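Local coordinates for protein AT27789p (Drosophila melanogaster, PDB 5UZN) that probably binds RNA, including mRNA, as the third quasi-RNA recognition motif domain of Glorund, the fly homologue of hnRNP F/H, at residues F28-P33 and I79-D84; A55-Y60 and Q64-R69. All coordinates share one frame; numbering follows the deposited sequence.

Contact 1 of 2, residues F28-P33 and I79-D84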
ATOM      1  N   PHE A  28       5.919   1.994   2.633  1.00 22.04           N
ATOM      2  CA  PHE A  28       6.003   2.863   3.778  1.00 19.87           C
ATOM      3  C   PHE A  28       6.402   4.272   3.326  1.00 22.20           C
ATOM      4  O   PHE A  28       5.822   5.215   3.735  1.00 22.23           O
ATOM      5  CB  PHE A  28       6.938   2.291   4.848  1.00 27.02           C
ATOM      6  CG  PHE A  28       6.325   1.194   5.700  1.00 24.60           C
ATOM      7  CD1 PHE A  28       5.369   1.462   6.609  1.00 25.15           C
ATOM      8  CD2 PHE A  28       6.742  -0.102   5.586  1.00 28.56           C
ATOM      9  CE1 PHE A  28       4.830   0.467   7.399  1.00 38.46           C
ATOM     10  CE2 PHE A  28       6.210  -1.100   6.364  1.00 28.26           C
ATOM     11  CZ  PHE A  28       5.242  -0.807   7.271  1.00 22.77           C
ATOM     12  N   LYS A  29       7.363   4.410   2.423  1.00 21.27           N
ATOM     13  CA  LYS A  29       7.772   5.742   1.966  1.00 19.58           C
ATOM     14  C   LYS A  29       6.652   6.450   1.227  1.00 19.94           C
ATOM     15  O   LYS A  29       6.536   7.681   1.292  1.00 21.24           O
ATOM     16  CB  LYS A  29       8.997   5.645   1.054  1.00 32.57           C
ATOM     17  CG  LYS A  29      10.282   5.266   1.771  1.00 30.00           C
ATOM     18  CD  LYS A  29      11.447   5.156   0.788  1.00 44.17           C
ATOM     19  CE  LYS A  29      12.737   4.723   1.486  1.00 39.35           C
ATOM     20  NZ  LYS A  29      13.863   4.517   0.519  1.00 46.29           N
ATOM     21  N   PHE A  30       5.818   5.681   0.530  1.00 22.80           N
ATOM     22  CA  PHE A  30       4.725   6.230  -0.263  1.00 20.26           C
ATOM     23  C   PHE A  30       3.689   6.923   0.617  1.00 17.91           C
ATOM     24  O   PHE A  30       3.171   7.982   0.253  1.00 17.22           O
ATOM     25  CB  PHE A  30       4.098   5.101  -1.091  1.00 16.31           C
ATOM     26  CG  PHE A  30       3.021   5.562  -2.041  1.00 20.58           C
ATOM     27  CD1 PHE A  30       3.352   6.064  -3.288  1.00 19.98           C
ATOM     28  CD2 PHE A  30       1.690   5.527  -1.672  1.00 20.05           C
ATOM     29  CE1 PHE A  30       2.377   6.494  -4.152  1.00 18.90           C
ATOM     30  CE2 PHE A  30       0.707   5.945  -2.551  1.00 21.26           C
ATOM     31  CZ  PHE A  30       1.061   6.434  -3.793  1.00 19.49           C
ATOM     32  N   PHE A  31       3.394   6.363   1.788  1.00 18.60           N
ATOM     33  CA  PHE A  31       2.363   6.913   2.659  1.00 16.67           C
ATOM     34  C   PHE A  31       2.904   7.805   3.768  1.00 27.32           C
ATOM     35  O   PHE A  31       2.116   8.275   4.598  1.00 18.76           O
ATOM     36  CB  PHE A  31       1.544   5.784   3.293  1.00 22.94           C
ATOM     37  CG  PHE A  31       0.702   5.025   2.317  1.00 19.89           C
ATOM     38  CD1 PHE A  31      -0.346   5.653   1.649  1.00 19.61           C
ATOM     39  CD2 PHE A  31       0.946   3.689   2.076  1.00 18.75           C
ATOM     40  CE1 PHE A  31      -1.123   4.956   0.759  1.00 13.61           C
ATOM     41  CE2 PHE A  31       0.167   2.978   1.193  1.00 18.92           C
ATOM     42  CZ  PHE A  31      -0.862   3.616   0.526  1.00 18.84           C
ATOM     43  N   GLU A  32       4.212   8.033   3.839  1.00 23.91           N
ATOM     44  CA  GLU A  32       4.728   8.786   4.976  1.00 25.05           C
ATOM     45  C   GLU A  32       4.176  10.201   4.881  1.00 18.47           C
ATOM     46  O   GLU A  32       3.987  10.707   3.784  1.00 26.18           O
ATOM     47  CB  GLU A  32       6.268   8.781   5.002  1.00 28.10           C
ATOM     48  CG  GLU A  32       6.899   9.636   3.929  1.00 43.78           C
ATOM     49  CD  GLU A  32       8.381   9.377   3.766  1.00 50.86           C
ATOM     50  OE1 GLU A  32       8.996  10.068   2.925  1.00 56.95           O
ATOM     51  OE2 GLU A  32       8.923   8.475   4.456  1.00 38.33           O
ATOM     52  N   PRO A  33       3.916  10.859   6.026  1.00 27.18           N
ATOM     53  CA  PRO A  33       4.149  10.469   7.428  1.00 28.79           C
ATOM     54  C   PRO A  33       3.190   9.430   7.960  1.00 27.17           C
ATOM     55  O   PRO A  33       3.386   8.911   9.062  1.00 25.92           O
ATOM     56  CB  PRO A  33       3.949  11.782   8.194  1.00 34.15           C
ATOM     57  CG  PRO A  33       2.984  12.537   7.361  1.00 37.00           C
ATOM     58  CD  PRO A  33       3.331  12.209   5.932  1.00 23.52           C
ATOM     59  N   ILE A  79       0.552   4.955  -8.824  1.00 19.99           N
ATOM     60  CA  ILE A  79      -0.067   3.887  -8.036  1.00 19.16           C
ATOM     61  C   ILE A  79      -1.572   4.120  -7.985  1.00 17.24           C
ATOM     62  O   ILE A  79      -2.022   5.244  -7.740  1.00 17.08           O
ATOM     63  CB  ILE A  79       0.520   3.863  -6.613  1.00 21.22           C
ATOM     64  CG1 ILE A  79       2.048   3.693  -6.649  1.00 28.15           C
ATOM     65  CG2 ILE A  79      -0.194   2.829  -5.744  1.00 19.71           C
ATOM     66  CD1 ILE A  79       2.513   2.468  -7.419  1.00 27.57           C
ATOM     67  N   GLU A  80      -2.361   3.063  -8.194  1.00 19.77           N
ATOM     68  CA  GLU A  80      -3.805   3.141  -7.986  1.00 18.23           C
ATOM     69  C   GLU A  80      -4.162   2.628  -6.602  1.00 20.25           C
ATOM     70  O   GLU A  80      -3.804   1.495  -6.257  1.00 21.75           O
ATOM     71  CB  GLU A  80      -4.558   2.305  -9.010  1.00 20.22           C
ATOM     72  CG  GLU A  80      -4.569   2.800 -10.417  1.00 32.79           C
ATOM     73  CD  GLU A  80      -5.498   1.942 -11.225  1.00 34.81           C
ATOM     74  OE1 GLU A  80      -6.685   2.316 -11.325  1.00 39.19           O
ATOM     75  OE2 GLU A  80      -5.057   0.857 -11.684  1.00 34.13           O
ATOM     76  N   LEU A  81      -4.899   3.428  -5.836  1.00 20.51           N
ATOM     77  CA  LEU A  81      -5.307   3.074  -4.485  1.00 16.38           C
ATOM     78  C   LEU A  81      -6.791   2.727  -4.470  1.00 19.36           C
ATOM     79  O   LEU A  81      -7.594   3.400  -5.118  1.00 19.57           O
ATOM     80  CB  LEU A  81      -5.041   4.222  -3.509  1.00 21.92           C
ATOM     81  CG  LEU A  81      -3.572   4.639  -3.438  1.00 25.56           C
ATOM     82  CD1 LEU A  81      -3.403   5.716  -2.377  1.00 29.18           C
ATOM     83  CD2 LEU A  81      -2.701   3.422  -3.140  1.00 18.64           C
ATOM     84  N   PHE A  82      -7.139   1.676  -3.732  1.00 12.24           N
ATOM     85  CA  PHE A  82      -8.514   1.218  -3.559  1.00 15.53           C
ATOM     86  C   PHE A  82      -8.741   0.954  -2.085  1.00 24.66           C
ATOM     87  O   PHE A  82      -8.036   0.132  -1.491  1.00 18.69           O
ATOM     88  CB  PHE A  82      -8.793  -0.058  -4.355  1.00 20.37           C
ATOM     89  CG  PHE A  82      -8.464   0.052  -5.802  1.00 20.07           C
ATOM     90  CD1 PHE A  82      -7.187  -0.242  -6.260  1.00 23.82           C
ATOM     91  CD2 PHE A  82      -9.438   0.455  -6.711  1.00 24.32           C
ATOM     92  CE1 PHE A  82      -6.892  -0.133  -7.603  1.00 24.41           C
ATOM     93  CE2 PHE A  82      -9.138   0.567  -8.050  1.00 27.94           C
ATOM     94  CZ  PHE A  82      -7.872   0.263  -8.491  1.00 18.25           C
ATOM     95  N   TYR A  83      -9.710   1.650  -1.497  1.00 17.59           N
ATOM     96  CA  TYR A  83     -10.040   1.449  -0.095  1.00 18.33           C
ATOM     97  C   TYR A  83     -10.911   0.220   0.038  1.00 23.84           C
ATOM     98  O   TYR A  83     -12.069   0.236  -0.394  1.00 20.43           O
ATOM     99  CB  TYR A  83     -10.749   2.666   0.482  1.00 15.93           C
ATOM    100  CG  TYR A  83     -11.086   2.425   1.942  1.00 20.03           C
ATOM    101  CD1 TYR A  83     -10.087   2.124   2.840  1.00 19.26           C
ATOM    102  CD2 TYR A  83     -12.395   2.458   2.404  1.00 23.19           C
ATOM    103  CE1 TYR A  83     -10.362   1.882   4.163  1.00 18.94           C
ATOM    104  CE2 TYR A  83     -12.686   2.223   3.745  1.00 17.95           C
ATOM    105  CZ  TYR A  83     -11.663   1.934   4.610  1.00 18.37           C
ATOM    106  OH  TYR A  83     -11.900   1.697   5.936  1.00 23.99           O
ATOM    107  N   ASP A  84     -10.370  -0.850   0.626  1.00 14.91           N
ATOM    108  CA  ASP A  84     -11.111  -2.100   0.738  1.00 17.55           C
ATOM    109  C   ASP A  84     -11.799  -2.261   2.087  1.00 29.02           C
ATOM    110  O   ASP A  84     -12.380  -3.313   2.348  1.00 27.26           O
ATOM    111  CB  ASP A  84     -10.185  -3.292   0.472  1.00 19.75           C
ATOM    112  CG  ASP A  84      -9.843  -3.457  -1.010  1.00 24.55           C
ATOM    113  OD1 ASP A  84     -10.268  -2.624  -1.849  1.00 31.17           O
ATOM    114  OD2 ASP A  84      -9.131  -4.418  -1.340  1.00 25.61           O
TER

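Contact 2 of 2, residues A55-Y60 and Q64-R69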
ATOM      1  N   ALA A  55      -1.834  -2.360   2.096  1.00 23.34           N
ATOM      2  CA  ALA A  55      -1.356  -1.590   3.237  1.00 16.68           C
ATOM      3  C   ALA A  55      -2.470  -1.580   4.268  1.00 30.35           C
ATOM      4  O   ALA A  55      -3.617  -1.254   3.933  1.00 19.66           O
ATOM      5  CB  ALA A  55      -0.946  -0.155   2.846  1.00 16.19           C
ATOM      6  N   TYR A  56      -2.128  -1.966   5.505  1.00 22.86           N
ATOM      7  CA  TYR A  56      -3.065  -2.156   6.617  1.00 21.85           C
ATOM      8  C   TYR A  56      -2.830  -1.066   7.650  1.00 17.25           C
ATOM      9  O   TYR A  56      -1.754  -1.002   8.252  1.00 21.82           O
ATOM     10  CB  TYR A  56      -2.897  -3.537   7.265  1.00 23.06           C
ATOM     11  CG  TYR A  56      -3.219  -4.679   6.326  1.00 26.81           C
ATOM     12  CD1 TYR A  56      -4.532  -5.042   6.101  1.00 33.31           C
ATOM     13  CD2 TYR A  56      -2.217  -5.391   5.662  1.00 32.24           C
ATOM     14  CE1 TYR A  56      -4.864  -6.065   5.245  1.00 37.21           C
ATOM     15  CE2 TYR A  56      -2.549  -6.437   4.790  1.00 27.49           C
ATOM     16  CZ  TYR A  56      -3.879  -6.766   4.597  1.00 35.43           C
ATOM     17  OH  TYR A  56      -4.274  -7.783   3.754  1.00 35.04           O
ATOM     18  N   PHE A  57      -3.824  -0.208   7.844  1.00 17.48           N
ATOM     19  CA  PHE A  57      -3.709   0.920   8.756  1.00 18.92           C
ATOM     20  C   PHE A  57      -4.433   0.626  10.058  1.00 24.91           C
ATOM     21  O   PHE A  57      -5.386  -0.159  10.101  1.00 25.96           O
ATOM     22  CB  PHE A  57      -4.259   2.203   8.117  1.00 23.98           C
ATOM     23  CG  PHE A  57      -3.505   2.610   6.883  1.00 21.63           C
ATOM     24  CD1 PHE A  57      -3.796   2.028   5.671  1.00 19.73           C
ATOM     25  CD2 PHE A  57      -2.466   3.544   6.954  1.00 19.55           C
ATOM     26  CE1 PHE A  57      -3.075   2.383   4.512  1.00 19.98           C
ATOM     27  CE2 PHE A  57      -1.759   3.900   5.825  1.00 21.53           C
ATOM     28  CZ  PHE A  57      -2.064   3.314   4.598  1.00 16.60           C
ATOM     29  N   ASP A  58      -3.962   1.286  11.120  1.00 31.14           N
ATOM     30  CA  ASP A  58      -4.464   1.038  12.466  1.00 30.76           C
ATOM     31  C   ASP A  58      -5.894   1.541  12.634  1.00 25.23           C
ATOM     32  O   ASP A  58      -6.709   0.877  13.278  1.00 34.15           O
ATOM     33  CB  ASP A  58      -3.527   1.693  13.497  1.00 27.33           C
ATOM     34  CG  ASP A  58      -2.212   0.940  13.661  1.00 25.09           C
ATOM     35  OD1 ASP A  58      -2.257  -0.301  13.749  1.00 40.02           O
ATOM     36  OD2 ASP A  58      -1.141   1.585  13.707  1.00 41.02           O
ATOM     37  N   THR A  59      -6.220   2.701  12.062  1.00 32.36           N
ATOM     38  CA  THR A  59      -7.536   3.319  12.222  1.00 30.55           C
ATOM     39  C   THR A  59      -8.146   3.683  10.874  1.00 23.44           C
ATOM     40  O   THR A  59      -7.446   3.811   9.862  1.00 21.65           O
ATOM     41  CB  THR A  59      -7.469   4.604  13.053  1.00 22.37           C
ATOM     42  OG1 THR A  59      -6.633   5.555  12.371  1.00 28.90           O
ATOM     43  CG2 THR A  59      -6.907   4.323  14.442  1.00 35.27           C
ATOM     44  N   TYR A  60      -9.476   3.865  10.884  1.00 26.68           N
ATOM     45  CA  TYR A  60     -10.170   4.407   9.713  1.00 22.37           C
ATOM     46  C   TYR A  60      -9.591   5.754   9.322  1.00 22.88           C
ATOM     47  O   TYR A  60      -9.267   5.990   8.152  1.00 25.70           O
ATOM     48  CB  TYR A  60     -11.676   4.541   9.992  1.00 20.38           C
ATOM     49  CG  TYR A  60     -12.520   5.126   8.831  1.00 26.93           C
ATOM     50  CD1 TYR A  60     -12.679   4.430   7.642  1.00 27.81           C
ATOM     51  CD2 TYR A  60     -13.175   6.355   8.950  1.00 29.48           C
ATOM     52  CE1 TYR A  60     -13.442   4.941   6.587  1.00 25.68           C
ATOM     53  CE2 TYR A  60     -13.961   6.874   7.892  1.00 21.88           C
ATOM     54  CZ  TYR A  60     -14.096   6.142   6.717  1.00 28.80           C
ATOM     55  OH  TYR A  60     -14.857   6.629   5.655  1.00 17.14           O
ATOM     56  N   GLN A  64      -8.011   6.865   5.562  1.00 15.48           N
ATOM     57  CA  GLN A  64      -8.629   7.868   4.713  1.00 16.82           C
ATOM     58  C   GLN A  64      -7.660   8.987   4.358  1.00 20.04           C
ATOM     59  O   GLN A  64      -7.641   9.450   3.210  1.00 18.36           O
ATOM     60  CB  GLN A  64      -9.884   8.403   5.397  1.00 25.14           C
ATOM     61  CG  GLN A  64     -10.905   7.290   5.591  1.00 20.97           C
ATOM     62  CD  GLN A  64     -11.199   6.568   4.292  1.00 24.17           C
ATOM     63  OE1 GLN A  64     -11.828   7.122   3.409  1.00 19.00           O
ATOM     64  NE2 GLN A  64     -10.727   5.329   4.168  1.00 17.19           N
ATOM     65  N   VAL A  65      -6.844   9.426   5.319  1.00 20.32           N
ATOM     66  CA  VAL A  65      -5.760  10.352   5.002  1.00 20.70           C
ATOM     67  C   VAL A  65      -4.840   9.731   3.952  1.00 26.32           C
ATOM     68  O   VAL A  65      -4.511  10.363   2.940  1.00 26.76           O
ATOM     69  CB  VAL A  65      -4.988  10.750   6.278  1.00 25.76           C
ATOM     70  CG1 VAL A  65      -3.664  11.406   5.924  1.00 41.48           C
ATOM     71  CG2 VAL A  65      -5.827  11.684   7.137  1.00 36.81           C
ATOM     72  N   ALA A  66      -4.468   8.457   4.138  1.00 25.87           N
ATOM     73  CA  ALA A  66      -3.566   7.807   3.186  1.00 27.39           C
ATOM     74  C   ALA A  66      -4.150   7.728   1.778  1.00 21.97           C
ATOM     75  O   ALA A  66      -3.404   7.814   0.793  1.00 23.56           O
ATOM     76  CB  ALA A  66      -3.197   6.409   3.675  1.00 24.48           C
ATOM     77  N   MET A  67      -5.472   7.589   1.643  1.00 21.07           N
ATOM     78  CA  MET A  67      -6.069   7.577   0.309  1.00 21.56           C
ATOM     79  C   MET A  67      -5.843   8.880  -0.448  1.00 28.11           C
ATOM     80  O   MET A  67      -5.787   8.867  -1.684  1.00 33.73           O
ATOM     81  CB  MET A  67      -7.569   7.270   0.396  1.00 20.70           C
ATOM     82  CG  MET A  67      -7.903   5.792   0.688  1.00 22.03           C
ATOM     83  SD  MET A  67      -7.441   4.609  -0.608  1.00 19.60           S
ATOM     84  CE  MET A  67      -8.624   5.037  -1.880  1.00 20.34           C
ATOM     85  N   LYS A  68      -5.730  10.006   0.260  1.00 31.15           N
ATOM     86  CA  LYS A  68      -5.539  11.322  -0.355  1.00 41.17           C
ATOM     87  C   LYS A  68      -4.069  11.712  -0.400  1.00 44.34           C
ATOM     88  O   LYS A  68      -3.524  12.025  -1.465  1.00 51.44           O
ATOM     89  CB  LYS A  68      -6.276  12.422   0.426  1.00 40.39           C
ATOM     90  CG  LYS A  68      -7.471  11.993   1.215  1.00 42.27           C
ATOM     91  CD  LYS A  68      -8.668  11.745   0.326  1.00 53.09           C
ATOM     92  CE  LYS A  68      -9.904  11.492   1.178  1.00 52.62           C
ATOM     93  NZ  LYS A  68     -10.019  10.052   1.558  1.00 47.04           N
ATOM     94  N   ARG A  69      -3.424  11.699   0.763  1.00 39.53           N
ATOM     95  CA  ARG A  69      -2.137  12.347   0.981  1.00 42.60           C
ATOM     96  C   ARG A  69      -1.035  11.298   0.911  1.00 38.65           C
ATOM     97  O   ARG A  69      -0.801  10.554   1.868  1.00 39.81           O
ATOM     98  CB  ARG A  69      -2.153  13.085   2.311  1.00 37.78           C
ATOM     99  CG  ARG A  69      -3.101  14.276   2.298  1.00 54.00           C
ATOM    100  CD  ARG A  69      -3.498  14.709   3.697  1.00 59.71           C
ATOM    101  NE  ARG A  69      -2.367  14.698   4.619  1.00 55.10           N
ATOM    102  CZ  ARG A  69      -2.439  15.113   5.879  1.00 60.20           C
ATOM    103  NH1 ARG A  69      -1.365  15.066   6.660  1.00 70.12           N
ATOM    104  NH2 ARG A  69      -3.592  15.570   6.358  1.00 60.58           N
TER

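Contact 1 of 2, residues F28-P33 and I79-D84
Ile79, just ahead of edge strand 80-86, meets Phe30 on the last turn of helix 24-31. Its CG1 lies 3.8 Å from Phe30 CE1 and its CB 3.9 Å from Phe30 CZ, so CG1 and the branched CB, not the terminal methyl, lie against the ring. Phe30 holds CG anti to its backbone N (chi1 -175°), which carries the ring off the helix to the strand's start. Glu80 points away from the helix, as suits a charged residue beside an apolar layer. Leu81 turns back toward it, and its CD1 sits where the edges of both rings converge, 4.1 Å from Phe30 CE2 and 4.0 Å from Phe31 CE1, while CD2 stands 4.1 Å from Phe31 CZ. The phenylalanines also brace each other, Phe30 CD2 lying 3.7 Å above the centre of the Phe31 ring. No hydrogen bond crosses; rings and branched aliphatic chains fill the layer where the last strand of the RRM sheet packs under the first helix, in the domain's hydrophobic core. Beyond it, Met74 touches Phe30 and Ile79, Phe31 reaches Met15 of strand 11-16, and Leu81 packs on Met67 of helix 60-68, so both helices cover the sheet here.

Contact 2 of 2, residues A55-Y60 and Q64-R69
The contact spans the passage from strand 52-57 into helix 60-68, the third strand and second helix of the RRM fold; a bond and a stack shape the first helical turn, and Phe57 with Ala66 joins strand to helix. Gln64 N donates to Tyr60 O at 3.0 Å, with an angle of 149° at the hydrogen, the i to i+4 bond of that turn. Ahead of it Thr59 is the N-cap, its OG1 accepting from Asp62 N; a short hydroxyl-bearing side chain suits that place. At the exposed rim, where Tyr11 and Tyr83 of the sheet adjoin the pair, Gln64 folds over the Tyr60 ring. Its CG, set by chi1 (-62°) anti to the carbonyl carbon, lies over one face, 3.6 Å from the ring centroid in a CH-pi contact; the bend at chi2 brings the amide back along the ring, planes 7° apart. CD is then 3.6 Å from Tyr60 CE1. On the inner side Ala66 CB approaches the Phe57 ring obliquely, 3.4 Å from CZ, a close fit in which a methyl lets the helix lie near the strand. One turn on, Lys68 NZ bonds to Gln64 O at 3.0 Å. The chemistry thus differs by side: apolar carbon meets an aromatic ring where helix faces sheet, whereas at the rim a flat amide covers a tyrosine with its NE2 still hydrogen-bonded to a neighbouring residue.

Overall arrangement
From the N terminus the chain runs through strand 11-16 into helix 24-31, where the first half of contact 1 lies. It then forms strands 38-43 and 52-57 and turns into helix 60-68; contact 2 closes this short loop, with three helical residues between its segments. The last strand, 80-86, returns along the sheet edge beside 11-16 and closes the much longer loop of contact 1, inside which contact 2 is nested. Their centres are about 7 Å apart, and they meet directly, Phe31 packing on Ala66 and Tyr83 on Tyr60 and Gln64. Together they tie both helices to one four-stranded antiparallel sheet, the RRM sandwich.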